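Local coordinates for protein internalin (Listeria monocytogenes serotype 4b, PDB 4FMZ) that is a leucine-rich-repeat internalin that probably serves in bacterial adhesion to host cells and their invasion, at residues Q30-S33 with V34-V38; V38-E41 with E42-I46; F204-Y207 with V208-I211; L226-G229 with N230-I233. All blocks are in the same frame, centred on the assembly; numbering follows the deposited sequence. Where two conformers were deposited one is given.

Contact 1: residues Q30-S33 with V34-V38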
loop_
_atom_site.group_PDB
_atom_site.type_symbol
_atom_site.label_atom_id
_atom_site.label_comp_id
_atom_site.label_asym_id
_atom_site.label_seq_id
_atom_site.Cartn_x
_atom_site.Cartn_y
_atom_site.Cartn_z
ATOM N N GLN A 30 -6.378 26.533 -22.039
ATOM C CA GLN A 30 -7.537 26.659 -22.935
ATOM C C GLN A 30 -7.169 27.447 -24.214
ATOM O O GLN A 30 -7.877 28.365 -24.645
ATOM C CB GLN A 30 -8.760 27.235 -22.208
ATOM C CG GLN A 30 -9.295 26.223 -21.193
ATOM C CD GLN A 30 -10.598 26.579 -20.569
ATOM O OE1 GLN A 30 -11.442 27.250 -21.156
ATOM N NE2 GLN A 30 -10.792 26.083 -19.361
ATOM N N LYS A 31 -6.038 27.054 -24.822
ATOM C CA LYS A 31 -5.569 27.615 -26.093
ATOM C C LYS A 31 -6.234 26.829 -27.221
ATOM O O LYS A 31 -6.649 25.687 -27.008
ATOM C CB LYS A 31 -4.026 27.564 -26.200
ATOM C CG LYS A 31 -3.286 28.453 -25.190
ATOM C CD LYS A 31 -3.350 29.921 -25.533
ATOM C CE LYS A 31 -2.721 30.769 -24.451
ATOM N NZ LYS A 31 -2.946 32.211 -24.697
ATOM N N ALA A 32 -6.358 27.423 -28.406
ATOM C CA ALA A 32 -6.994 26.738 -29.535
ATOM C C ALA A 32 -6.118 25.619 -30.115
ATOM O O ALA A 32 -6.649 24.622 -30.590
ATOM C CB ALA A 32 -7.320 27.741 -30.627
ATOM N N SER A 33 -4.785 25.785 -30.089
ATOM C CA SER A 33 -3.847 24.857 -30.728
ATOM C C SER A 33 -2.503 24.802 -29.999
ATOM O O SER A 33 -2.141 25.750 -29.308
ATOM C CB SER A 33 -3.619 25.312 -32.174
ATOM O OG SER A 33 -2.537 24.671 -32.833
ATOM N N VAL A 34 -1.738 23.708 -30.205
ATOM C CA VAL A 34 -0.380 23.542 -29.651
ATOM C C VAL A 34 0.600 24.491 -30.384
ATOM O O VAL A 34 1.725 24.686 -29.929
ATOM C CB VAL A 34 0.123 22.067 -29.680
ATOM C CG1 VAL A 34 -0.727 21.176 -28.770
ATOM C CG2 VAL A 34 0.184 21.508 -31.109
ATOM N N THR A 35 0.174 25.083 -31.515
ATOM C CA THR A 35 1.013 26.049 -32.248
ATOM C C THR A 35 0.861 27.458 -31.648
ATOM O O THR A 35 1.622 28.359 -32.018
ATOM C CB THR A 35 0.699 26.057 -33.758
ATOM O OG1 THR A 35 -0.648 26.472 -33.966
ATOM C CG2 THR A 35 0.949 24.712 -34.430
ATOM N N ASP A 36 -0.112 27.654 -30.728
ATOM C CA ASP A 36 -0.368 28.950 -30.094
ATOM C C ASP A 36 0.766 29.377 -29.169
ATOM O O ASP A 36 1.338 28.552 -28.448
ATOM C CB ASP A 36 -1.687 28.934 -29.300
ATOM C CG ASP A 36 -2.941 28.856 -30.144
ATOM O OD1 ASP A 36 -2.853 29.087 -31.376
ATOM O OD2 ASP A 36 -4.021 28.608 -29.573
ATOM N N VAL A 37 1.071 30.685 -29.189
ATOM C CA VAL A 37 2.120 31.272 -28.361
ATOM C C VAL A 37 1.666 31.336 -26.909
ATOM O O VAL A 37 0.506 31.641 -26.631
ATOM C CB VAL A 37 2.518 32.670 -28.908
ATOM C CG1 VAL A 37 3.210 33.531 -27.852
ATOM C CG2 VAL A 37 3.425 32.513 -30.100
ATOM N N VAL A 38 2.589 31.030 -25.993
ATOM C CA VAL A 38 2.367 31.180 -24.562
ATOM C C VAL A 38 3.431 32.112 -24.018
ATOM O O VAL A 38 4.562 32.116 -24.505
ATOM C CB VAL A 38 2.255 29.872 -23.755
ATOM C CG1 VAL A 38 0.908 29.207 -24.015
ATOM C CG2 VAL A 38 3.419 28.910 -24.032
HETATM O O HOH W 1 -0.221 33.953 -25.335
#
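The carboxylate of Asp-36 is folded back over the backbone of Ala-32 and Ser-33, bringing its OD2 to both of their amides. Ser-33 N gives the sounder bond, 3.0 Å to Asp-36 OD2 and coming from well above the carboxylate plane; Ala-32 N reaches the same OD2 in a weak, strongly bent bond. In return Asp-36 N donates to Ser-33 O at 3.1 Å, the closing bond of a type I turn from Ser-33 to Asp-36. The hydroxyls of Ser-33 and Thr-35 meet tip to tip in a hydrogen bond, OG to OG1 2.8 Å, in which either could be the donor. Ser-33 OG stands anti to its own N (chi1 168°), which swings it forward to Thr-35. Lys-31 lies along Asp-36 with its CB 3.5 Å from OD2, and the chain bends at chi2 (-75°) so that CE passes across Val-38 CG1 at 4.0 Å. Its ammonium does not meet Asp-36 but forms a salt bridge with Glu-42, with a weak bond to a water that also serves Val-37 O. A short acidic side chain suits this turn: the charge of Asp-36 is probably eased by the peptide N-H of Ser-33 and, weakly, of Ala-32, while the longer Lys-31 carries its own charge to the next helix.

Contact 2: residues V38-E41 with E42-I46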
loop_
_atom_site.group_PDB
_atom_site.type_symbol
_atom_site.label_atom_id
_atom_site.label_comp_id
_atom_site.label_asym_id
_atom_site.label_seq_id
_atom_site.Cartn_x
_atom_site.Cartn_y
_atom_site.Cartn_z
ATOM N N VAL A 38 2.589 31.030 -25.993
ATOM C CA VAL A 38 2.367 31.180 -24.562
ATOM C C VAL A 38 3.431 32.112 -24.018
ATOM O O VAL A 38 4.562 32.116 -24.505
ATOM C CB VAL A 38 2.255 29.872 -23.755
ATOM C CG1 VAL A 38 0.908 29.207 -24.015
ATOM C CG2 VAL A 38 3.419 28.910 -24.032
ATOM N N THR A 39 3.051 32.937 -23.046
ATOM C CA THR A 39 3.964 33.875 -22.398
ATOM C C THR A 39 4.523 33.244 -21.120
ATOM O O THR A 39 3.999 32.235 -20.643
ATOM C CB THR A 39 3.245 35.200 -22.079
ATOM O OG1 THR A 39 2.206 34.946 -21.133
ATOM C CG2 THR A 39 2.675 35.884 -23.318
ATOM N N GLN A 40 5.557 33.875 -20.542
ATOM C CA GLN A 40 6.150 33.447 -19.286
ATOM C C GLN A 40 5.090 33.516 -18.182
ATOM O O GLN A 40 5.008 32.609 -17.356
ATOM C CB GLN A 40 7.348 34.349 -18.955
ATOM C CG GLN A 40 8.107 33.921 -17.692
ATOM C CD GLN A 40 9.237 34.844 -17.362
ATOM O OE1 GLN A 40 9.856 35.446 -18.236
ATOM N NE2 GLN A 40 9.559 34.944 -16.091
ATOM N N GLU A 41 4.268 34.592 -18.203
ATOM C CA GLU A 41 3.188 34.853 -17.255
ATOM C C GLU A 41 2.165 33.719 -17.273
ATOM O O GLU A 41 1.753 33.279 -16.205
ATOM C CB GLU A 41 2.517 36.205 -17.556
ATOM C CG GLU A 41 1.444 36.604 -16.557
ATOM C CD GLU A 41 0.891 38.005 -16.716
ATOM O OE1 GLU A 41 1.651 38.974 -16.490
ATOM O OE2 GLU A 41 -0.317 38.138 -17.017
ATOM N N GLU A 42 1.770 33.233 -18.475
ATOM C CA GLU A 42 0.809 32.141 -18.608
ATOM C C GLU A 42 1.383 30.817 -18.095
ATOM O O GLU A 42 0.668 30.063 -17.424
ATOM C CB GLU A 42 0.356 31.990 -20.064
ATOM C CG GLU A 42 -0.564 33.109 -20.522
ATOM C CD GLU A 42 -0.906 33.088 -21.998
ATOM O OE1 GLU A 42 -0.015 32.763 -22.818
ATOM O OE2 GLU A 42 -2.072 33.392 -22.335
ATOM N N LEU A 43 2.673 30.542 -18.375
ATOM C CA LEU A 43 3.309 29.306 -17.905
ATOM C C LEU A 43 3.494 29.329 -16.391
ATOM O O LEU A 43 3.311 28.301 -15.736
ATOM C CB LEU A 43 4.651 29.036 -18.611
ATOM C CG LEU A 43 4.548 28.711 -20.103
ATOM C CD1 LEU A 43 5.915 28.641 -20.729
ATOM C CD2 LEU A 43 3.772 27.415 -20.367
ATOM N N GLU A 44 3.773 30.526 -15.829
ATOM C CA GLU A 44 3.928 30.702 -14.385
ATOM C C GLU A 44 2.566 30.687 -13.648
ATOM O O GLU A 44 2.550 30.656 -12.420
ATOM C CB GLU A 44 4.686 31.990 -14.083
ATOM C CG GLU A 44 6.172 31.881 -14.379
ATOM C CD GLU A 44 6.957 33.175 -14.240
ATOM O OE1 GLU A 44 6.345 34.244 -14.002
ATOM O OE2 GLU A 44 8.197 33.118 -14.390
ATOM N N SER A 45 1.432 30.661 -14.391
ATOM C CA SER A 45 0.096 30.599 -13.791
ATOM C C SER A 45 -0.342 29.142 -13.501
ATOM O O SER A 45 -1.337 28.944 -12.792
ATOM C CB SER A 45 -0.934 31.284 -14.686
ATOM O OG SER A 45 -1.328 30.492 -15.798
ATOM N N ILE A 46 0.397 28.139 -14.043
ATOM C CA ILE A 46 0.085 26.718 -13.871
ATOM C C ILE A 46 0.619 26.202 -12.529
ATOM O O ILE A 46 1.825 26.015 -12.368
ATOM C CB ILE A 46 0.615 25.856 -15.059
ATOM C CG1 ILE A 46 0.237 26.443 -16.446
ATOM C CG2 ILE A 46 0.211 24.375 -14.917
ATOM C CD1 ILE A 46 -1.228 26.660 -16.681
#
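Thr-39 and Glu-42 clasp each other in a capping box at the start of helix 40-43. Thr-39 OG1 accepts from Glu-42 N at 3.2 Å, and Thr-39 N donates to Glu-42 OE1 at 3.1 Å, on the anti side of the carboxylate and close to its plane. Glu-42 can answer because its CG sits beside its own N (chi1 -72°), sending the extended chain back toward the cap. The close-packed side lies next to this box. There Val-38 CG2 meets Leu-43 CD2 at 4.0 Å, the two side chains crossing at about a right angle, and Leu-43 continues onto Leu-8 and Tyr-64; the apolar valine and leucine side chains suit this buried flank. The more open side is polar. Gln-40 NE2 donates to Glu-44 OE2 at 2.8 Å, one turn on, with the carboxylate nearly perpendicular to the amide and met from above its plane. Gln-40 OE1 is held by the amides of Thr-4 and Leu-5, which fixes the flip of the amide, and Glu-41 extends from the exposed surface. At the far end Ser-45 OG donates a hydrogen bond to Glu-42 O at 2.6 Å, beside the bond from Ser-45 N to the same oxygen. Glu-42 OE2 is left for a salt bridge with Lys-31, and a carboxylate at a helix N-terminus, beside a lysine, would probably be favoured in its charged form.

Contact 3: residues F204-Y207 with V208-I211. With EDO (1,2-ethanediol), chain E.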
loop_
_atom_site.group_PDB
_atom_site.type_symbol
_atom_site.label_atom_id
_atom_site.label_comp_id
_atom_site.label_asym_id
_atom_site.label_seq_id
_atom_site.Cartn_x
_atom_site.Cartn_y
_atom_site.Cartn_z
ATOM N N PHE A 204 -1.652 -2.422 8.573
ATOM C CA PHE A 204 -0.433 -3.113 8.185
ATOM C C PHE A 204 -0.762 -4.304 7.281
ATOM O O PHE A 204 -1.580 -5.153 7.631
ATOM C CB PHE A 204 0.344 -3.565 9.427
ATOM C CG PHE A 204 1.672 -4.256 9.210
ATOM C CD1 PHE A 204 2.529 -3.855 8.187
ATOM C CD2 PHE A 204 2.116 -5.233 10.096
ATOM C CE1 PHE A 204 3.767 -4.482 8.003
ATOM C CE2 PHE A 204 3.361 -5.840 9.928
ATOM C CZ PHE A 204 4.175 -5.462 8.878
ATOM N N THR A 205 -0.120 -4.343 6.117
ATOM C CA THR A 205 -0.279 -5.437 5.167
ATOM C C THR A 205 1.139 -5.872 4.751
ATOM O O THR A 205 2.014 -5.034 4.512
ATOM C CB THR A 205 -1.260 -5.094 4.033
ATOM O OG1 THR A 205 -1.421 -6.235 3.183
ATOM C CG2 THR A 205 -0.870 -3.875 3.222
ATOM N N ALA A 206 1.384 -7.191 4.783
ATOM C CA ALA A 206 2.691 -7.758 4.454
ATOM C C ALA A 206 2.509 -9.197 3.998
ATOM O O ALA A 206 3.326 -10.065 4.324
ATOM C CB ALA A 206 3.631 -7.677 5.665
ATOM N N TYR A 207 1.448 -9.451 3.209
ATOM C CA TYR A 207 1.218 -10.801 2.719
ATOM C C TYR A 207 2.295 -11.187 1.699
ATOM O O TYR A 207 2.899 -10.307 1.080
ATOM C CB TYR A 207 -0.209 -11.010 2.159
ATOM C CG TYR A 207 -0.646 -10.100 1.030
ATOM C CD1 TYR A 207 -0.098 -10.224 -0.245
ATOM C CD2 TYR A 207 -1.722 -9.233 1.189
ATOM C CE1 TYR A 207 -0.528 -9.422 -1.302
ATOM C CE2 TYR A 207 -2.202 -8.468 0.121
ATOM C CZ TYR A 207 -1.586 -8.548 -1.116
ATOM O OH TYR A 207 -2.018 -7.762 -2.154
ATOM N N VAL A 208 2.546 -12.511 1.559
ATOM C CA VAL A 208 3.487 -13.103 0.598
ATOM C C VAL A 208 4.927 -12.623 0.898
ATOM O O VAL A 208 5.560 -11.908 0.129
ATOM C CB VAL A 208 3.056 -12.913 -0.895
ATOM C CG1 VAL A 208 3.962 -13.686 -1.849
ATOM C CG2 VAL A 208 1.617 -13.368 -1.102
ATOM N N ASN A 209 5.430 -13.038 2.054
ATOM C CA ASN A 209 6.800 -12.797 2.472
ATOM C C ASN A 209 7.294 -14.118 3.072
ATOM O O ASN A 209 6.734 -15.175 2.743
ATOM C CB ASN A 209 6.899 -11.586 3.434
ATOM C CG ASN A 209 6.846 -10.268 2.712
ATOM O OD1 ASN A 209 7.788 -9.890 2.018
ATOM N ND2 ASN A 209 5.740 -9.550 2.828
ATOM N N GLN A 210 8.325 -14.076 3.916
ATOM C CA GLN A 210 8.894 -15.260 4.565
ATOM C C GLN A 210 8.948 -15.018 6.086
ATOM O O GLN A 210 9.880 -15.465 6.759
ATOM C CB GLN A 210 10.307 -15.541 3.990
ATOM C CG GLN A 210 10.333 -15.954 2.514
ATOM C CD GLN A 210 11.688 -15.719 1.881
ATOM O OE1 GLN A 210 12.705 -16.309 2.268
ATOM N NE2 GLN A 210 11.736 -14.847 0.883
ATOM N N ILE A 211 7.944 -14.295 6.619
ATOM C CA ILE A 211 7.864 -13.905 8.028
ATOM C C ILE A 211 7.498 -15.114 8.915
ATOM O O ILE A 211 6.470 -15.770 8.703
ATOM C CB ILE A 211 6.883 -12.705 8.212
ATOM C CG1 ILE A 211 7.372 -11.453 7.400
ATOM C CG2 ILE A 211 6.731 -12.331 9.699
ATOM C CD1 ILE A 211 6.267 -10.422 7.059
HETATM C C1 EDO E . 8.451 -15.322 -1.874
HETATM O O1 EDO E . 9.294 -14.621 -2.778
HETATM C C2 EDO E . 7.999 -14.362 -0.752
HETATM O O2 EDO E . 9.144 -13.869 -0.072
#
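This is a local turn contact of the leucine-rich-repeat solenoid, where the chain leaves strand 203-205 and Asn-209 reaches back inside the bend to Ala-206. Asn-209 ND2 donates to Ala-206 O at 2.9 Å, almost straight at 164°. The acceptor lies in the plane of the asparagine amide, yet the donor approaches from above the carbonyl plane, so the amide points its N-H at the flat side of the C=O group. With CG beside its own N (chi1 -79°), the side chain is turned inward, and the short amide can serve peptide groups in the buried bend. The amide also serves the preceding coil: ND2 donates to Leu-184 O as well, while OD1 accepts from Asn-187 N and Ile-189 N. Such inward asparagines, stacked from coil to coil, are a hallmark of leucine-rich repeats. On the inner side Ala-206 CB meets Ile-211 CD1 at 4.1 Å, a small residue beside a long branched one. Outside, the exposed Tyr-207 lies obliquely against Val-208, its CD1 3.7 Å from Val-208 CG2. Farther round, Gln-210 NE2 donates a hydrogen bond to O2 of an ethanediol, probably from the crystallisation liquor, at 2.9 Å. The contact is flanked by strands 181-183 and 225-227: Phe-204 packs on Leu-182 and Leu-226, and Asn-231 of the following coil donates to Ala-206 O and accepts from Ile-211 N.

Contact 4: residues L226-G229 with N230-I233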
loop_
_atom_site.group_PDB
_atom_site.type_symbol
_atom_site.label_atom_id
_atom_site.label_comp_id
_atom_site.label_asym_id
_atom_site.label_seq_id
_atom_site.Cartn_x
_atom_site.Cartn_y
_atom_site.Cartn_z
ATOM N N LEU A 226 -4.890 -6.015 9.883
ATOM C CA LEU A 226 -3.659 -6.757 9.655
ATOM C C LEU A 226 -3.914 -7.806 8.589
ATOM O O LEU A 226 -4.809 -8.630 8.745
ATOM C CB LEU A 226 -3.126 -7.402 10.970
ATOM C CG LEU A 226 -1.879 -8.312 10.855
ATOM C CD1 LEU A 226 -0.632 -7.518 10.492
ATOM C CD2 LEU A 226 -1.612 -9.021 12.159
ATOM N N LYS A 227 -3.152 -7.739 7.494
ATOM C CA LYS A 227 -3.205 -8.669 6.364
ATOM C C LYS A 227 -1.798 -9.222 6.199
ATOM O O LYS A 227 -0.888 -8.491 5.825
ATOM C CB LYS A 227 -3.711 -7.976 5.077
ATOM C CG LYS A 227 -5.090 -7.316 5.198
ATOM C CD LYS A 227 -5.529 -6.711 3.860
ATOM C CE LYS A 227 -6.887 -6.063 3.944
ATOM N NZ LYS A 227 -6.867 -4.762 4.673
ATOM N N ILE A 228 -1.589 -10.488 6.568
ATOM C CA ILE A 228 -0.245 -11.058 6.544
ATOM C C ILE A 228 -0.318 -12.570 6.178
ATOM O O ILE A 228 0.431 -13.396 6.703
ATOM C CB ILE A 228 0.441 -10.739 7.919
ATOM C CG1 ILE A 228 1.983 -10.840 7.873
ATOM C CG2 ILE A 228 -0.205 -11.454 9.123
ATOM C CD1 ILE A 228 2.740 -10.054 9.017
ATOM N N GLY A 229 -1.189 -12.889 5.211
ATOM C CA GLY A 229 -1.320 -14.233 4.666
ATOM C C GLY A 229 -0.071 -14.641 3.897
ATOM O O GLY A 229 0.757 -13.785 3.570
ATOM N N ASN A 230 0.077 -15.936 3.592
ATOM C CA ASN A 230 1.241 -16.491 2.884
ATOM C C ASN A 230 2.571 -16.058 3.511
ATOM O O ASN A 230 3.379 -15.341 2.903
ATOM C CB ASN A 230 1.284 -16.225 1.383
ATOM C CG ASN A 230 1.985 -17.420 0.709
ATOM O OD1 ASN A 230 3.067 -17.877 1.110
ATOM N ND2 ASN A 230 1.385 -18.010 -0.289
ATOM N N ASN A 231 2.780 -16.498 4.735
ATOM C CA ASN A 231 4.010 -16.288 5.469
ATOM C C ASN A 231 4.308 -17.611 6.180
ATOM O O ASN A 231 3.765 -18.648 5.777
ATOM C CB ASN A 231 3.888 -15.088 6.406
ATOM C CG ASN A 231 4.133 -13.790 5.686
ATOM O OD1 ASN A 231 5.253 -13.498 5.292
ATOM N ND2 ASN A 231 3.095 -13.015 5.439
ATOM N N LYS A 232 5.160 -17.596 7.196
ATOM C CA LYS A 232 5.517 -18.818 7.935
ATOM C C LYS A 232 5.201 -18.627 9.424
ATOM O O LYS A 232 5.950 -19.077 10.285
ATOM C CB LYS A 232 7.012 -19.145 7.699
ATOM C CG LYS A 232 7.358 -19.478 6.237
ATOM C CD LYS A 232 8.827 -19.873 6.050
ATOM C CE LYS A 232 9.803 -18.724 5.973
ATOM N NZ LYS A 232 11.206 -19.192 5.813
ATOM N N ILE A 233 4.080 -17.957 9.727
ATOM C CA ILE A 233 3.687 -17.661 11.106
ATOM C C ILE A 233 3.053 -18.891 11.777
ATOM O O ILE A 233 2.180 -19.556 11.203
ATOM C CB ILE A 233 2.736 -16.434 11.152
ATOM C CG1 ILE A 233 3.416 -15.181 10.537
ATOM C CG2 ILE A 233 2.257 -16.147 12.587
ATOM C CD1 ILE A 233 2.454 -14.193 9.938
#
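The backbone bends between Ile-228 and Asn-231 through an extended Gly-229 and a positive phi at Asn-230 (50°), a value asparagine tolerates better than most residues. This brings Asn-231 back to the carbonyl of Ile-228, to which its ND2 donates at 3.0 Å. The bond is nearly straight, 166°, with the acceptor close to the asparagine amide plane but the N-H well above the plane of the C=O. The same ND2 lies 3.4 Å from Ile-228 CG1, the two side chains crossing at about a right angle, so ND2 touches both the carbonyl and the CG1 branch of the same residue. Deeper in, Ile-233 CD1 packs on Ile-228 CG2 at 3.9 Å, these side chains too crossing at about a right angle; two beta-branched residues contributing to the interior. Ile-228 CG1 stands anti to its N (chi1 -160°), which places that branch toward the amide. Asn-253 of the following coil repeats the part of Asn-231, giving ND2 to Ile-228 O and OD1 to Ile-233 N. The turn follows strand 225-227, which lies between parallel strands 203-205 and 247-249, with Lys-227 packed on Thr-205 of the first and Leu-226 on Leu-248 of the second.

In the fold
Contacts 1 and 2 belong to the N-terminal cap, sharing Val-38 and joined by the salt bridge from Lys-31 to Glu-42; contact 1 is a surface turn and contact 2 is partly buried. Contacts 3 and 4 lie in the solenoid, their centres about 5 Å apart, at equivalent turns after the neighbouring strands 203-205 and 225-227, and both are buried. The cap uses charged groups and hydroxyls to hold a turn and a helix start, whereas the repeats use neutral asparagine amides beside a hydrocarbon interior. The centres of contacts 1 and 4 stand about 54 Å apart, on opposite sides of the chain's centre.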